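Local coordinates for spore germination protein GerM (Bacillus subtilis subsp. subtilis str. 168, PDB 6GZB) that is of unknown function but affects both sporulation and germination, and carries two GerMN domains in tandem, at residues Q141-T144 / W145-Q149; H163-K166 / E167-G171; K285-S288 / S289-N293; A232-N235 / E236-K239. All blocks are in the same frame, centred on the assembly; numbering follows the deposited sequence.

Contact 1 (Q141-T144 / W145-Q149); sequences QSVT and WTLTQ
Thr-148 grips the carbonyl of Thr-144 twice, its OG1 standing 2.6 Å from Thr-144 O and its backbone N 3.1 Å from Thr-144 O, the two donors arriving from opposite faces of the carbonyl plane. With OG1 wedged between backbone N and carbonyl carbon (chi1 50°), the hydroxyl turns back to that carbonyl; it also meets Arg-181 NE. Two residues earlier, Thr-146 OG1 lies 2.7 Å from Ser-142 O, well above the carbonyl plane, while Thr-146 N bonds to Ser-142 O from the other face. Here OG1 is anti to the carbonyl carbon (chi1 -60°) and has Tyr-57 N as a further partner. Residues 141-147 form the last turns of helix 136-147, the helical member of a beta-alpha-beta unit with strands 119-124 and 155-160. Facing those strands, Val-143 CG1 and Leu-147 CD1 lie side by side at 3.9 Å, pointing the same way. The Trp-145 indole meets Gln-141 O at its edge, CD1 3.1 Å from Gln-141 O, and also meets Tyr-57. A valine in place of Thr-148 would probably leave Thr-144 O with the backbone donor alone and Arg-181 NE without this hydroxyl. Gln-149 NE2 bonds in the carbonyl plane to Thr-146 O, 2.8 Å away.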
ATOM      1  N   GLN A 141       3.813  10.136   2.521  1.00 23.02           N
ATOM      2  CA  GLN A 141       3.339   8.761   2.431  1.00 23.12           C
ATOM      3  C   GLN A 141       4.329   7.872   1.692  1.00 25.98           C
ATOM      4  O   GLN A 141       4.571   6.734   2.109  1.00 20.97           O
ATOM      5  CB  GLN A 141       1.976   8.714   1.749  1.00 25.04           C
ATOM      6  CG  GLN A 141       0.859   9.295   2.597  1.00 25.78           C
ATOM      7  CD  GLN A 141      -0.389   9.619   1.809  1.00 31.53           C
ATOM      8  OE1 GLN A 141      -0.463   9.366   0.602  1.00 26.19           O
ATOM      9  NE2 GLN A 141      -1.389  10.177   2.493  1.00 22.60           N
ATOM     10  N   SER A 142       4.912   8.399   0.613  1.00 23.45           N
ATOM     11  CA  SER A 142       5.912   7.665  -0.160  1.00 25.29           C
ATOM     12  C   SER A 142       7.116   7.268   0.693  1.00 25.71           C
ATOM     13  O   SER A 142       7.527   6.109   0.730  1.00 26.59           O
ATOM     14  CB  SER A 142       6.384   8.505  -1.346  1.00 26.27           C
ATOM     15  OG  SER A 142       7.464   7.878  -2.020  1.00 26.89           O
ATOM     16  N   VAL A 143       7.687   8.244   1.377  1.00 27.70           N
ATOM     17  CA  VAL A 143       8.828   8.003   2.238  1.00 24.41           C
ATOM     18  C   VAL A 143       8.465   7.011   3.343  1.00 24.71           C
ATOM     19  O   VAL A 143       9.195   6.059   3.601  1.00 23.50           O
ATOM     20  CB  VAL A 143       9.333   9.322   2.859  1.00 23.01           C
ATOM     21  CG1 VAL A 143      10.342   9.045   3.953  1.00 28.92           C
ATOM     22  CG2 VAL A 143       9.939  10.208   1.788  1.00 28.82           C
ATOM     23  N   THR A 144       7.297   7.201   3.938  1.00 23.61           N
ATOM     24  CA  THR A 144       6.864   6.359   5.040  1.00 25.83           C
ATOM     25  C   THR A 144       6.694   4.914   4.593  1.00 27.03           C
ATOM     26  O   THR A 144       7.151   3.990   5.261  1.00 26.50           O
ATOM     27  CB  THR A 144       5.551   6.868   5.662  1.00 23.20           C
ATOM     28  OG1 THR A 144       5.748   8.194   6.174  1.00 24.95           O
ATOM     29  CG2 THR A 144       5.121   5.961   6.806  1.00 24.87           C
ATOM     30  N   TRP A 145       6.022   4.716   3.465  1.00 25.64           N
ATOM     31  CA  TRP A 145       5.708   3.368   3.025  1.00 24.46           C
ATOM     32  C   TRP A 145       6.938   2.692   2.436  1.00 25.60           C
ATOM     33  O   TRP A 145       7.124   1.479   2.597  1.00 24.79           O
ATOM     34  CB  TRP A 145       4.552   3.364   2.025  1.00 24.21           C
ATOM     35  CG  TRP A 145       3.216   3.479   2.679  1.00 27.38           C
ATOM     36  CD1 TRP A 145       2.752   4.538   3.398  1.00 25.81           C
ATOM     37  CD2 TRP A 145       2.181   2.497   2.702  1.00 27.74           C
ATOM     38  NE1 TRP A 145       1.512   4.264   3.897  1.00 26.63           N
ATOM     39  CE2 TRP A 145       1.124   3.024   3.474  1.00 28.37           C
ATOM     40  CE3 TRP A 145       2.039   1.224   2.144  1.00 27.43           C
ATOM     41  CZ2 TRP A 145      -0.053   2.315   3.722  1.00 25.64           C
ATOM     42  CZ3 TRP A 145       0.860   0.516   2.389  1.00 24.17           C
ATOM     43  CH2 TRP A 145      -0.161   1.059   3.177  1.00 27.60           C
ATOM     44  N   THR A 146       7.816   3.479   1.825  1.00 25.81           N
ATOM     45  CA  THR A 146       9.065   2.929   1.307  1.00 29.95           C
ATOM     46  C   THR A 146       9.990   2.436   2.436  1.00 31.74           C
ATOM     47  O   THR A 146      10.529   1.324   2.372  1.00 28.36           O
ATOM     48  CB  THR A 146       9.802   3.928   0.403  1.00 30.46           C
ATOM     49  OG1 THR A 146       8.969   4.274  -0.710  1.00 25.87           O
ATOM     50  CG2 THR A 146      11.095   3.320  -0.120  1.00 27.78           C
ATOM     51  N   LEU A 147      10.114   3.227   3.497  1.00 28.92           N
ATOM     52  CA  LEU A 147      10.965   2.857   4.625  1.00 27.31           C
ATOM     53  C   LEU A 147      10.403   1.666   5.391  1.00 27.07           C
ATOM     54  O   LEU A 147      11.149   0.785   5.809  1.00 29.96           O
ATOM     55  CB  LEU A 147      11.157   4.042   5.578  1.00 29.89           C
ATOM     56  CG  LEU A 147      12.134   5.107   5.086  1.00 29.21           C
ATOM     57  CD1 LEU A 147      12.193   6.283   6.054  1.00 36.11           C
ATOM     58  CD2 LEU A 147      13.508   4.495   4.895  1.00 28.74           C
ATOM     59  N   THR A 148       9.089   1.623   5.557  1.00 28.27           N
ATOM     60  CA  THR A 148       8.470   0.613   6.410  1.00 26.23           C
ATOM     61  C   THR A 148       8.286  -0.726   5.727  1.00 26.07           C
ATOM     62  O   THR A 148       7.756  -1.663   6.328  1.00 26.75           O
ATOM     63  CB  THR A 148       7.111   1.085   6.978  1.00 25.43           C
ATOM     64  OG1 THR A 148       6.280   1.583   5.929  1.00 27.65           O
ATOM     65  CG2 THR A 148       7.336   2.188   8.012  1.00 30.61           C
ATOM     66  N   GLN A 149       8.761  -0.855   4.493  1.00 26.46           N
ATOM     67  CA  GLN A 149       8.782  -2.176   3.865  1.00 32.67           C
ATOM     68  C   GLN A 149       9.798  -3.094   4.553  1.00 29.37           C
ATOM     69  O   GLN A 149       9.711  -4.305   4.452  1.00 28.77           O
ATOM     70  CB  GLN A 149       9.091  -2.080   2.367  1.00 27.74           C
ATOM     71  CG  GLN A 149      10.560  -1.888   2.036  1.00 27.42           C
ATOM     72  CD  GLN A 149      10.772  -1.631   0.559  1.00 33.04           C
ATOM     73  OE1 GLN A 149      10.773  -2.564  -0.235  1.00 31.54           O
ATOM     74  NE2 GLN A 149      10.911  -0.361   0.180  1.00 27.93           N
TER

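Contact 2 (H163-K166 / E167-G171)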
ATOM      1  N   HIS A 163      17.292  19.141  11.256  1.00 33.27           N
ATOM      2  CA  HIS A 163      16.173  19.805  11.927  1.00 32.09           C
ATOM      3  C   HIS A 163      14.918  18.932  11.865  1.00 38.74           C
ATOM      4  O   HIS A 163      14.528  18.473  10.793  1.00 33.16           O
ATOM      5  CB  HIS A 163      15.908  21.162  11.269  1.00 32.51           C
ATOM      6  CG  HIS A 163      14.663  21.839  11.745  1.00 39.11           C
ATOM      7  ND1 HIS A 163      14.543  22.379  13.009  1.00 48.35           N
ATOM      8  CD2 HIS A 163      13.498  22.105  11.109  1.00 43.89           C
ATOM      9  CE1 HIS A 163      13.344  22.922  13.138  1.00 49.47           C
ATOM     10  NE2 HIS A 163      12.685  22.755  12.005  1.00 45.69           N
ATOM     11  N   GLU A 164      14.306  18.686  13.020  1.00 39.95           N
ATOM     12  CA  GLU A 164      13.148  17.795  13.100  1.00 43.66           C
ATOM     13  C   GLU A 164      11.935  18.453  12.461  1.00 41.36           C
ATOM     14  O   GLU A 164      11.717  19.644  12.628  1.00 51.91           O
ATOM     15  CB  GLU A 164      12.845  17.430  14.550  1.00 36.34           C
ATOM     16  CG  GLU A 164      13.719  16.311  15.092  1.00 48.21           C
ATOM     17  CD  GLU A 164      13.733  16.258  16.610  1.00 57.08           C
ATOM     18  OE1 GLU A 164      12.783  16.762  17.249  1.00 68.87           O
ATOM     19  OE2 GLU A 164      14.713  15.733  17.168  1.00 55.91           O
ATOM     20  N   LEU A 165      11.212  17.690  11.647  1.00 35.04           N
ATOM     21  CA  LEU A 165      10.004  18.185  11.001  1.00 38.94           C
ATOM     22  C   LEU A 165       8.769  17.811  11.816  1.00 31.70           C
ATOM     23  O   LEU A 165       8.403  16.640  11.909  1.00 37.27           O
ATOM     24  CB  LEU A 165       9.864  17.590   9.596  1.00 38.46           C
ATOM     25  CG  LEU A 165      10.886  17.982   8.533  1.00 43.03           C
ATOM     26  CD1 LEU A 165      10.312  17.683   7.156  1.00 44.22           C
ATOM     27  CD2 LEU A 165      11.277  19.449   8.651  1.00 47.84           C
ATOM     28  N   LYS A 166       8.095  18.819  12.347  1.00 35.49           N
ATOM     29  CA  LYS A 166       6.765  18.649  12.914  1.00 39.47           C
ATOM     30  C   LYS A 166       5.704  18.978  11.874  1.00 34.75           C
ATOM     31  O   LYS A 166       4.548  18.604  12.028  1.00 33.21           O
ATOM     32  CB  LYS A 166       6.591  19.555  14.137  1.00 50.10           C
ATOM     33  CG  LYS A 166       7.462  19.167  15.325  1.00 59.06           C
ATOM     34  CD  LYS A 166       7.690  20.345  16.266  1.00 67.28           C
ATOM     35  CE  LYS A 166       6.461  20.638  17.112  1.00 75.88           C
ATOM     36  NZ  LYS A 166       6.589  21.932  17.834  1.00 96.59           N
ATOM     37  N   GLU A 167       6.096  19.677  10.816  1.00 32.49           N
ATOM     38  CA  GLU A 167       5.225  19.864   9.667  1.00 39.97           C
ATOM     39  C   GLU A 167       6.038  19.917   8.381  1.00 36.17           C
ATOM     40  O   GLU A 167       7.245  20.120   8.417  1.00 35.62           O
ATOM     41  CB  GLU A 167       4.417  21.146   9.821  1.00 44.96           C
ATOM     42  CG  GLU A 167       5.256  22.407   9.860  1.00 47.64           C
ATOM     43  CD  GLU A 167       4.426  23.644  10.153  1.00 50.83           C
ATOM     44  OE1 GLU A 167       3.357  23.511  10.779  1.00 48.06           O
ATOM     45  OE2 GLU A 167       4.850  24.751   9.767  1.00 70.33           O
ATOM     46  N   MET A 168       5.386  19.677   7.247  1.00 33.12           N
ATOM     47  CA  MET A 168       6.066  19.766   5.965  1.00 39.76           C
ATOM     48  C   MET A 168       6.258  21.239   5.604  1.00 36.91           C
ATOM     49  O   MET A 168       5.418  22.067   5.918  1.00 38.12           O
ATOM     50  CB  MET A 168       5.269  19.035   4.880  1.00 32.10           C
ATOM     51  CG  MET A 168       5.327  17.520   4.980  1.00 35.79           C
ATOM     52  SD  MET A 168       6.962  16.849   4.606  1.00 35.03           S
ATOM     53  CE  MET A 168       6.960  16.902   2.819  1.00 37.59           C
ATOM     54  N   PRO A 169       7.391  21.568   4.977  1.00 36.11           N
ATOM     55  CA  PRO A 169       7.841  22.955   4.862  1.00 36.36           C
ATOM     56  C   PRO A 169       6.977  23.820   3.947  1.00 39.96           C
ATOM     57  O   PRO A 169       6.765  24.988   4.235  1.00 35.91           O
ATOM     58  CB  PRO A 169       9.259  22.826   4.289  1.00 36.76           C
ATOM     59  CG  PRO A 169       9.313  21.466   3.684  1.00 36.23           C
ATOM     60  CD  PRO A 169       8.423  20.618   4.541  1.00 31.83           C
ATOM     61  N   VAL A 170       6.508  23.268   2.833  1.00 35.95           N
ATOM     62  CA  VAL A 170       5.906  24.095   1.794  1.00 30.66           C
ATOM     63  C   VAL A 170       4.473  24.490   2.146  1.00 34.90           C
ATOM     64  O   VAL A 170       4.097  25.649   2.010  1.00 42.90           O
ATOM     65  CB  VAL A 170       5.924  23.387   0.426  1.00 31.87           C
ATOM     66  CG1 VAL A 170       5.089  24.151  -0.589  1.00 36.21           C
ATOM     67  CG2 VAL A 170       7.353  23.228  -0.057  1.00 32.79           C
ATOM     68  N   GLY A 171       3.684  23.534   2.618  1.00 38.20           N
ATOM     69  CA  GLY A 171       2.264  23.764   2.861  1.00 33.34           C
ATOM     70  C   GLY A 171       1.836  23.536   4.300  1.00 32.31           C
ATOM     71  O   GLY A 171       0.675  23.717   4.639  1.00 36.04           O
TER
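Leu-165 reaches toward the turn that follows it, its CD1 methyl 4.3 Å from Met-168 SD and 4.4 Å from Pro-169 CD. These are loose apolar contacts made by one branch end, and no hydrogen bond joins 163-166 to 167-171. The leucine CG lies anti to the carbonyl carbon (chi1 -67°), and the methionine and proline both meet its CD1 methyl. Nearer the backbone, Leu-165 CB is 3.8 Å from Glu-167 O. Met-168 is bent at each torsion, with chi2 at -68° and chi3 at -79°, and its thioether meets the leucine methyl through sulfur. Lys-166 and Glu-167 are exposed.

In the next shell, Leu-158 and Ile-160 of strand 155-160 pack against Leu-165, and Ile-160 also touches Pro-169. Met-168 is buried against Ile-139 and Val-140 of helix 136-147 and against Phe-128 and Tyr-131. Backbone bonds of Leu-165 with Leu-158 and of Lys-166 with Ile-175 fix the first half of the turn; Val-170 N bonds to Tyr-131 OH and Gly-171 N to Glu-136 OE2. The segment thus leads from edge strand 163-164 of a mixed sheet into the loop beyond, its shape set by apolar burial on the inner side and by hydrogen bonds to the surrounding fold, while its charged side chains remain at the surface.

Contact 3 (K285-S288 / S289-N293); sequences KMIS and SEVLN
Ser-288 OG is held by Val-291 N at 3.1 Å and by Asp-250 OD2, so the hydroxyl is gripped both by the helix it caps and by a carboxylate elsewhere in the fold. The bond from Val-291 N is nearly straight, with an N-H...O angle of 162°. Placing OG between the backbone N and the carbonyl carbon (chi1 85°) turns it toward the first turn of helix 289-299: this is a serine N-cap. The same residue starts the backbone bonding, Leu-292 N lying 3.0 Å from Ser-288 O. Glu-290, bent at chi2, curls back until its OE1 comes within 3.5 Å of Ser-288 OG; its other oxygen, OE2, lies close to the like-charged Glu-213.

Under the cap, Ile-287 and Val-291 cross at about a right angle. Ile-287 CG1, anti to the backbone N (chi1 -174°), is 3.7 Å from Val-291 CG1. Ile-287 CD1 lies a looser 4.4 Å from Leu-292 CD1, the N'-to-N4 pairing of a hydrophobic staple. Ile-276 and Leu-326 also touch the isoleucine. A water donates to Ile-287 O at 2.7 Å and makes a weak bond with Ser-289 OG.

Cap and staple together are consistent with a helix start defined at Ser-288. Asp-250 and Glu-290 put negative charge near the amino end of the helix, where the helix dipole would be expected to favour it, though for Glu-290 the Glu-213 carboxylate would partly offset this.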
ATOM      1  N   LYS A 285     -15.932 -22.644 -10.609  1.00 56.03           N
ATOM      2  CA  LYS A 285     -15.778 -21.912  -9.345  1.00 56.22           C
ATOM      3  C   LYS A 285     -14.417 -21.230  -9.218  1.00 46.08           C
ATOM      4  O   LYS A 285     -13.691 -21.405  -8.237  1.00 53.02           O
ATOM      5  CB  LYS A 285     -16.039 -22.817  -8.147  1.00 54.34           C
ATOM      6  CG  LYS A 285     -17.505 -23.173  -7.968  1.00 58.80           C
ATOM      7  CD  LYS A 285     -17.726 -23.947  -6.682  1.00 65.83           C
ATOM      8  CE  LYS A 285     -19.099 -24.598  -6.646  1.00 67.08           C
ATOM      9  NZ  LYS A 285     -19.557 -24.758  -5.241  1.00 83.46           N
ATOM     10  N   MET A 286     -14.123 -20.388 -10.197  1.00 37.09           N
ATOM     11  CA  MET A 286     -12.867 -19.682 -10.265  1.00 44.64           C
ATOM     12  C   MET A 286     -12.978 -18.318  -9.593  1.00 36.29           C
ATOM     13  O   MET A 286     -13.912 -17.560  -9.831  1.00 35.58           O
ATOM     14  CB  MET A 286     -12.461 -19.497 -11.726  1.00 43.21           C
ATOM     15  CG  MET A 286     -11.042 -18.988 -11.918  1.00 46.19           C
ATOM     16  SD  MET A 286     -10.581 -18.936 -13.654  1.00 66.40           S
ATOM     17  CE  MET A 286     -10.366 -20.690 -13.995  1.00 73.68           C
ATOM     18  N   ILE A 287     -11.994 -18.006  -8.766  1.00 43.96           N
ATOM     19  CA  ILE A 287     -11.839 -16.667  -8.232  1.00 37.76           C
ATOM     20  C   ILE A 287     -10.707 -15.996  -8.991  1.00 35.11           C
ATOM     21  O   ILE A 287      -9.649 -16.590  -9.206  1.00 33.68           O
ATOM     22  CB  ILE A 287     -11.529 -16.718  -6.725  1.00 35.39           C
ATOM     23  CG1 ILE A 287     -11.507 -15.313  -6.133  1.00 39.47           C
ATOM     24  CG2 ILE A 287     -10.203 -17.422  -6.467  1.00 32.40           C
ATOM     25  CD1 ILE A 287     -11.506 -15.300  -4.614  1.00 31.99           C
ATOM     26  N   SER A 288     -10.957 -14.790  -9.482  1.00 32.12           N
ATOM     27  CA  SER A 288      -9.979 -14.119 -10.322  1.00 31.28           C
ATOM     28  C   SER A 288      -8.769 -13.695  -9.498  1.00 28.87           C
ATOM     29  O   SER A 288      -8.857 -13.501  -8.287  1.00 28.72           O
ATOM     30  CB  SER A 288     -10.604 -12.897 -10.999  1.00 34.94           C
ATOM     31  OG  SER A 288     -10.554 -11.767 -10.158  1.00 37.10           O
ATOM     32  N   SER A 289      -7.630 -13.602 -10.163  1.00 29.36           N
ATOM     33  CA  SER A 289      -6.399 -13.155  -9.541  1.00 33.76           C
ATOM     34  C   SER A 289      -6.530 -11.760  -8.938  1.00 30.63           C
ATOM     35  O   SER A 289      -5.890 -11.452  -7.935  1.00 33.25           O
ATOM     36  CB  SER A 289      -5.285 -13.149 -10.578  1.00 36.04           C
ATOM     37  OG  SER A 289      -4.622 -14.398 -10.590  1.00 71.04           O
ATOM     38  N   GLU A 290      -7.296 -10.905  -9.607  1.00 26.68           N
ATOM     39  CA  GLU A 290      -7.462  -9.531  -9.187  1.00 32.88           C
ATOM     40  C   GLU A 290      -8.236  -9.477  -7.878  1.00 33.38           C
ATOM     41  O   GLU A 290      -7.920  -8.693  -6.989  1.00 29.18           O
ATOM     42  CB  GLU A 290      -8.210  -8.729 -10.261  1.00 32.82           C
ATOM     43  CG  GLU A 290      -7.368  -8.438 -11.493  1.00 35.00           C
ATOM     44  CD  GLU A 290      -7.312  -9.598 -12.474  1.00 41.81           C
ATOM     45  OE1 GLU A 290      -8.000 -10.616 -12.250  1.00 38.68           O
ATOM     46  OE2 GLU A 290      -6.547  -9.501 -13.452  1.00 38.79           O
ATOM     47  N   VAL A 291      -9.270 -10.304  -7.780  1.00 28.14           N
ATOM     48  CA  VAL A 291     -10.064 -10.382  -6.573  1.00 27.79           C
ATOM     49  C   VAL A 291      -9.234 -10.952  -5.420  1.00 31.48           C
ATOM     50  O   VAL A 291      -9.165 -10.359  -4.338  1.00 30.35           O
ATOM     51  CB  VAL A 291     -11.321 -11.236  -6.795  1.00 31.37           C
ATOM     52  CG1 VAL A 291     -11.908 -11.673  -5.470  1.00 30.54           C
ATOM     53  CG2 VAL A 291     -12.354 -10.463  -7.603  1.00 33.28           C
ATOM     54  N   LEU A 292      -8.540 -12.056  -5.686  1.00 29.82           N
ATOM     55  CA  LEU A 292      -7.733 -12.715  -4.671  1.00 28.69           C
ATOM     56  C   LEU A 292      -6.572 -11.848  -4.174  1.00 32.51           C
ATOM     57  O   LEU A 292      -6.358 -11.735  -2.971  1.00 26.62           O
ATOM     58  CB  LEU A 292      -7.195 -14.038  -5.207  1.00 32.92           C
ATOM     59  CG  LEU A 292      -6.486 -14.940  -4.202  1.00 33.74           C
ATOM     60  CD1 LEU A 292      -7.418 -15.295  -3.050  1.00 34.31           C
ATOM     61  CD2 LEU A 292      -5.976 -16.188  -4.907  1.00 38.00           C
ATOM     62  N   ASN A 293      -5.819 -11.245  -5.090  1.00 29.36           N
ATOM     63  CA  ASN A 293      -4.750 -10.326  -4.708  1.00 34.96           C
ATOM     64  C   ASN A 293      -5.242  -9.140  -3.865  1.00 33.37           C
ATOM     65  O   ASN A 293      -4.567  -8.713  -2.932  1.00 31.71           O
ATOM     66  CB  ASN A 293      -4.042  -9.795  -5.952  1.00 36.04           C
ATOM     67  CG  ASN A 293      -3.057 -10.781  -6.520  1.00 44.90           C
ATOM     68  OD1 ASN A 293      -2.349 -11.457  -5.780  1.00 46.62           O
ATOM     69  ND2 ASN A 293      -3.000 -10.864  -7.846  1.00 44.74           N
TER
HETATM   70  O   HOH W   1      -6.984 -16.604  -9.401  1.00 35.41           O

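Contact 4 (A232-N235 / E236-K239)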
ATOM      1  N   ALA A 232     -15.460  -5.410   7.198  1.00 38.38           N
ATOM      2  CA  ALA A 232     -15.513  -4.062   6.634  1.00 35.10           C
ATOM      3  C   ALA A 232     -14.698  -3.980   5.341  1.00 26.58           C
ATOM      4  O   ALA A 232     -15.159  -3.424   4.341  1.00 29.41           O
ATOM      5  CB  ALA A 232     -14.997  -3.048   7.646  1.00 35.70           C
ATOM      6  N   ALA A 233     -13.472  -4.496   5.386  1.00 30.07           N
ATOM      7  CA  ALA A 233     -12.589  -4.524   4.213  1.00 31.12           C
ATOM      8  C   ALA A 233     -13.232  -5.240   3.031  1.00 27.48           C
ATOM      9  O   ALA A 233     -13.251  -4.727   1.911  1.00 31.01           O
ATOM     10  CB  ALA A 233     -11.267  -5.184   4.570  1.00 33.81           C
ATOM     11  N   ILE A 234     -13.796  -6.410   3.291  1.00 31.88           N
ATOM     12  CA  ILE A 234     -14.474  -7.172   2.248  1.00 29.88           C
ATOM     13  C   ILE A 234     -15.662  -6.406   1.673  1.00 32.13           C
ATOM     14  O   ILE A 234     -15.832  -6.349   0.453  1.00 33.30           O
ATOM     15  CB  ILE A 234     -14.950  -8.542   2.771  1.00 32.64           C
ATOM     16  CG1 ILE A 234     -13.750  -9.405   3.169  1.00 31.92           C
ATOM     17  CG2 ILE A 234     -15.771  -9.255   1.715  1.00 30.98           C
ATOM     18  CD1 ILE A 234     -12.689  -9.498   2.095  1.00 38.08           C
ATOM     19  N   ASN A 235     -16.466  -5.793   2.538  1.00 32.04           N
ATOM     20  CA  ASN A 235     -17.607  -4.998   2.067  1.00 27.52           C
ATOM     21  C   ASN A 235     -17.147  -3.826   1.201  1.00 31.08           C
ATOM     22  O   ASN A 235     -17.774  -3.518   0.184  1.00 35.65           O
ATOM     23  CB  ASN A 235     -18.453  -4.478   3.242  1.00 34.39           C
ATOM     24  CG  ASN A 235     -19.192  -5.586   3.974  1.00 39.11           C
ATOM     25  OD1 ASN A 235     -19.340  -6.690   3.459  1.00 43.42           O
ATOM     26  ND2 ASN A 235     -19.573  -5.324   5.216  1.00 47.77           N
ATOM     27  N   GLU A 236     -16.040  -3.186   1.581  1.00 27.11           N
ATOM     28  CA  GLU A 236     -15.517  -2.069   0.780  1.00 32.05           C
ATOM     29  C   GLU A 236     -14.986  -2.545  -0.573  1.00 28.85           C
ATOM     30  O   GLU A 236     -15.076  -1.830  -1.581  1.00 34.08           O
ATOM     31  CB  GLU A 236     -14.401  -1.324   1.531  1.00 31.02           C
ATOM     32  CG  GLU A 236     -14.867  -0.533   2.746  1.00 36.65           C
ATOM     33  CD  GLU A 236     -15.936   0.495   2.406  1.00 36.08           C
ATOM     34  OE1 GLU A 236     -15.878   1.068   1.308  1.00 43.98           O
ATOM     35  OE2 GLU A 236     -16.868   0.679   3.209  1.00 50.31           O
ATOM     36  N   LEU A 237     -14.385  -3.727  -0.590  1.00 31.64           N
ATOM     37  CA  LEU A 237     -13.889  -4.296  -1.848  1.00 30.65           C
ATOM     38  C   LEU A 237     -15.037  -4.583  -2.803  1.00 35.03           C
ATOM     39  O   LEU A 237     -14.947  -4.290  -3.996  1.00 35.83           O
ATOM     40  CB  LEU A 237     -13.092  -5.567  -1.587  1.00 29.72           C
ATOM     41  CG  LEU A 237     -11.670  -5.333  -1.056  1.00 31.43           C
ATOM     42  CD1 LEU A 237     -11.025  -6.638  -0.623  1.00 32.43           C
ATOM     43  CD2 LEU A 237     -10.815  -4.661  -2.111  1.00 30.58           C
ATOM     44  N   ALA A 238     -16.141  -5.090  -2.257  1.00 37.63           N
ATOM     45  CA  ALA A 238     -17.339  -5.376  -3.042  1.00 33.01           C
ATOM     46  C   ALA A 238     -18.008  -4.103  -3.547  1.00 40.33           C
ATOM     47  O   ALA A 238     -18.543  -4.086  -4.652  1.00 34.66           O
ATOM     48  CB  ALA A 238     -18.324  -6.184  -2.214  1.00 37.03           C
ATOM     49  N   LYS A 239     -18.000  -3.047  -2.734  1.00 36.42           N
ATOM     50  CA  LYS A 239     -18.587  -1.767  -3.153  1.00 42.55           C
ATOM     51  C   LYS A 239     -17.797  -1.138  -4.284  1.00 38.49           C
ATOM     52  O   LYS A 239     -18.353  -0.425  -5.107  1.00 39.30           O
ATOM     53  CB  LYS A 239     -18.632  -0.771  -1.997  1.00 41.27           C
ATOM     54  CG  LYS A 239     -19.659  -1.074  -0.927  1.00 47.19           C
ATOM     55  CD  LYS A 239     -19.815   0.123  -0.006  1.00 52.27           C
ATOM     56  CE  LYS A 239     -19.761  -0.285   1.452  1.00 69.33           C
ATOM     57  NZ  LYS A 239     -19.663   0.909   2.336  1.00 80.84           N
TER
HETATM   58  O   HOH W   2     -17.548  -1.129   5.347  1.00 57.49           O
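Glu-236 folds its aliphatic part over the carbonyl of Ala-232, with CG 3.3 Å from Ala-232 O. Its backbone N bonds to that carbonyl as well, Glu-236 N standing 2.9 Å from Ala-232 O. With CG anti to the carbonyl carbon (chi1 -69°) and a bend at chi2 (-57°), the carboxylate turns to the flank of the helix, where Lys-239 NZ meets Glu-236 OE2 at 2.9 Å on its syn side, tilted from the carboxylate plane. A water also donates to Glu-236 OE2, and Lys-220 NZ forms a salt bridge with OE1, so both oxygens of this buried acid have a basic partner. An alanine here would probably leave Lys-239 and Lys-220 without their shared counter-charge. Lys-239 reaches back alongside the backbone, its CG 3.3 Å from Asn-235 O. On a different flank, Ile-234 CD1 lies 4.3 Å from Leu-237 CD1. Leu-237 also packs on Ser-294 and Thr-298, while Ala-233 touches Thr-298 and Leu-299. The i-to-i+4 backbone bonds, Leu-237 N to Ala-233 O among them, and the i-to-i+3 salt bridge mark an alpha-helix, 229-239, packed against strands 198-208 and 213-223 and helix 289-299 within a GerMN domain.

Overall arrangement
Contacts 1 and 4 are buried turns of helices, one in each of the two GerMN domains, with centres about 25 Å apart. Contact 1 relies on threonine hydroxyls bonded to backbone carbonyls, whereas contact 4 has instead a carboxylate with basic partners. Contact 3 is partly buried where a loop enters helix 289-299, the helix on which contact 4 packs; their centres are about 15 Å apart. Contact 2 lies at the surface, about 17 Å centre to centre from contact 1, and its methionine packs on the helix that carries contact 1. It is purely apolar across its segments, unlike the capped helix start of contact 3, about 42 Å away between centres.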